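Biuret hydrolase (Pseudomonas sp., PDB 6C62) hydrolyses 1-carboxybiuret to urea-1,3-dicarboxylate and ammonia, a step in the bacterial breakdown of atrazine. Local coordinates at residues R298-V303 with L344-F349. Numbering follows the deposited sequence.
Sequences RAAAFV and LRAQRF
Ala300 and Ala346 face each other where helix 294-312 passes helix 340-360. Their CA atoms are 4.8 Å apart, and Ala300 CB meets Ala346 CB at 3.9 Å. The methyl of Ala346 also sits 3.8 Å from Ala300 O, so it rests against backbone as well as side chain. The segment axes come to 9.0 Å, consistent with small alanines at the crossing.

Larger apolar groups extend the contact on both sides of this pair. Val303, one turn after Ala300, adds a looser contact, CG1 to Ala346 CB at 4.2 Å. Phe349 has CG anti to the backbone N (chi1 169°), which carries the ring across to the other helix. Its CD2 lies 3.7 Å from Ala300 CB, and the methyl meets the ring obliquely.

The segments cross steeply, their N-to-C directions 132° apart. In this amidase fold, strands 257-260 and 366-370, neighbours in the large mixed sheet, come before and after this helical part of the chain. The contact lies away from the probable Ser-Ser-Lys catalytic residues.

Phe406 of helix 402-407 touches Ala300, while Ile304 and Ile296 of helix 294-312 touch Ala346 and Phe349. A chain of another protein also packs on Ala300, and its backbone hydrogen-bonds Arg348 NE.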
loop_
_atom_site.group_PDB
_atom_site.type_symbol
_atom_site.label_atom_id
_atom_site.label_comp_id
_atom_site.label_asym_id
_atom_site.label_seq_id
_atom_site.Cartn_x
_atom_site.Cartn_y
_atom_site.Cartn_z
ATOM N N ARG A 298 -9.656 11.751 -10.532
ATOM C CA ARG A 298 -10.949 11.509 -9.961
ATOM C C ARG A 298 -11.363 10.034 -10.084
ATOM O O ARG A 298 -11.898 9.439 -9.109
ATOM C CB ARG A 298 -12.031 12.400 -10.570
ATOM C CG ARG A 298 -13.465 11.938 -10.140
ATOM C CD ARG A 298 -14.511 12.934 -10.409
ATOM N NE ARG A 298 -15.781 12.429 -9.926
ATOM C CZ ARG A 298 -16.620 11.640 -10.614
ATOM N NH1 ARG A 298 -16.374 11.254 -11.869
ATOM N NH2 ARG A 298 -17.724 11.249 -10.027
ATOM N N ALA A 299 -11.137 9.462 -11.268
ATOM C CA ALA A 299 -11.519 8.121 -11.547
ATOM C C ALA A 299 -10.828 7.124 -10.584
ATOM O O ALA A 299 -11.482 6.257 -10.014
ATOM C CB ALA A 299 -11.254 7.776 -13.005
ATOM N N ALA A 300 -9.533 7.286 -10.416
ATOM C CA ALA A 300 -8.764 6.443 -9.536
ATOM C C ALA A 300 -9.178 6.599 -8.077
ATOM O O ALA A 300 -9.307 5.581 -7.374
ATOM C CB ALA A 300 -7.296 6.755 -9.675
ATOM N N ALA A 301 -9.417 7.847 -7.626
ATOM C CA ALA A 301 -9.925 8.079 -6.299
ATOM C C ALA A 301 -11.268 7.360 -6.073
ATOM O O ALA A 301 -11.516 6.755 -5.032
ATOM C CB ALA A 301 -10.081 9.520 -6.012
ATOM N N PHE A 302 -12.108 7.418 -7.090
ATOM C CA PHE A 302 -13.445 6.863 -7.034
ATOM C C PHE A 302 -13.385 5.370 -6.888
ATOM O O PHE A 302 -14.092 4.776 -6.049
ATOM C CB PHE A 302 -14.234 7.279 -8.278
ATOM C CG PHE A 302 -15.702 7.056 -8.179
ATOM C CD1 PHE A 302 -16.212 5.822 -8.337
ATOM C CD2 PHE A 302 -16.567 8.096 -7.956
ATOM C CE1 PHE A 302 -17.569 5.565 -8.223
ATOM C CE2 PHE A 302 -17.951 7.882 -7.899
ATOM C CZ PHE A 302 -18.446 6.601 -8.029
ATOM N N VAL A 303 -12.530 4.735 -7.682
ATOM C CA VAL A 303 -12.320 3.296 -7.651
ATOM C C VAL A 303 -11.810 2.810 -6.317
ATOM O O VAL A 303 -12.363 1.858 -5.771
ATOM C CB VAL A 303 -11.414 2.858 -8.862
ATOM C CG1 VAL A 303 -10.915 1.446 -8.683
ATOM C CG2 VAL A 303 -12.205 2.929 -10.166
ATOM N N LEU A 344 -5.902 -2.286 -8.371
ATOM C CA LEU A 344 -4.426 -2.302 -8.539
ATOM C C LEU A 344 -3.953 -1.251 -9.558
ATOM O O LEU A 344 -2.956 -0.561 -9.333
ATOM C CB LEU A 344 -3.935 -3.703 -8.945
ATOM C CG LEU A 344 -4.097 -4.667 -7.761
ATOM C CD1 LEU A 344 -3.947 -6.101 -8.172
ATOM C CD2 LEU A 344 -3.192 -4.316 -6.573
ATOM N N ARG A 345 -4.692 -1.136 -10.648
ATOM C CA ARG A 345 -4.363 -0.116 -11.615
ATOM C C ARG A 345 -4.439 1.300 -11.066
ATOM O O ARG A 345 -3.545 2.132 -11.321
ATOM C CB ARG A 345 -5.225 -0.251 -12.867
ATOM C CG ARG A 345 -4.662 0.686 -13.924
ATOM C CD ARG A 345 -5.299 0.513 -15.272
ATOM N NE ARG A 345 -4.442 -0.356 -16.020
ATOM C CZ ARG A 345 -3.471 -0.033 -16.866
ATOM N NH1 ARG A 345 -3.253 1.166 -17.355
ATOM N NH2 ARG A 345 -2.790 -1.041 -17.337
ATOM N N ALA A 346 -5.468 1.579 -10.252
ATOM C CA ALA A 346 -5.572 2.847 -9.563
ATOM C C ALA A 346 -4.457 3.136 -8.601
ATOM O O ALA A 346 -3.944 4.273 -8.543
ATOM C CB ALA A 346 -6.948 2.956 -8.881
ATOM N N GLN A 347 -4.043 2.124 -7.842
ATOM C CA GLN A 347 -2.882 2.273 -6.953
ATOM C C GLN A 347 -1.529 2.493 -7.726
ATOM O O GLN A 347 -0.653 3.217 -7.258
ATOM C CB GLN A 347 -2.773 1.090 -6.014
ATOM C CG GLN A 347 -3.834 1.021 -4.903
ATOM C CD GLN A 347 -3.679 2.107 -3.841
ATOM O OE1 GLN A 347 -2.789 2.952 -3.941
ATOM N NE2 GLN A 347 -4.605 2.109 -2.813
ATOM N N ARG A 348 -1.408 1.894 -8.896
ATOM C CA ARG A 348 -0.197 2.072 -9.718
ATOM C C ARG A 348 -0.224 3.437 -10.387
ATOM O O ARG A 348 0.790 4.141 -10.427
ATOM C CB ARG A 348 -0.064 0.943 -10.738
ATOM C CG ARG A 348 0.267 -0.363 -10.106
ATOM C CD ARG A 348 0.194 -1.600 -10.969
ATOM N NE ARG A 348 1.192 -1.547 -12.024
ATOM C CZ ARG A 348 1.054 -2.087 -13.238
ATOM N NH1 ARG A 348 0.026 -2.815 -13.576
ATOM N NH2 ARG A 348 2.023 -1.963 -14.112
ATOM N N PHE A 349 -1.402 3.841 -10.866
ATOM C CA PHE A 349 -1.596 5.182 -11.386
ATOM C C PHE A 349 -1.291 6.226 -10.330
ATOM O O PHE A 349 -0.740 7.279 -10.626
ATOM C CB PHE A 349 -2.993 5.363 -11.969
ATOM C CG PHE A 349 -3.335 6.794 -12.272
ATOM C CD1 PHE A 349 -2.792 7.402 -13.386
ATOM C CD2 PHE A 349 -4.117 7.522 -11.439
ATOM C CE1 PHE A 349 -3.017 8.752 -13.679
ATOM C CE2 PHE A 349 -4.370 8.877 -11.723
ATOM C CZ PHE A 349 -3.834 9.472 -12.864
#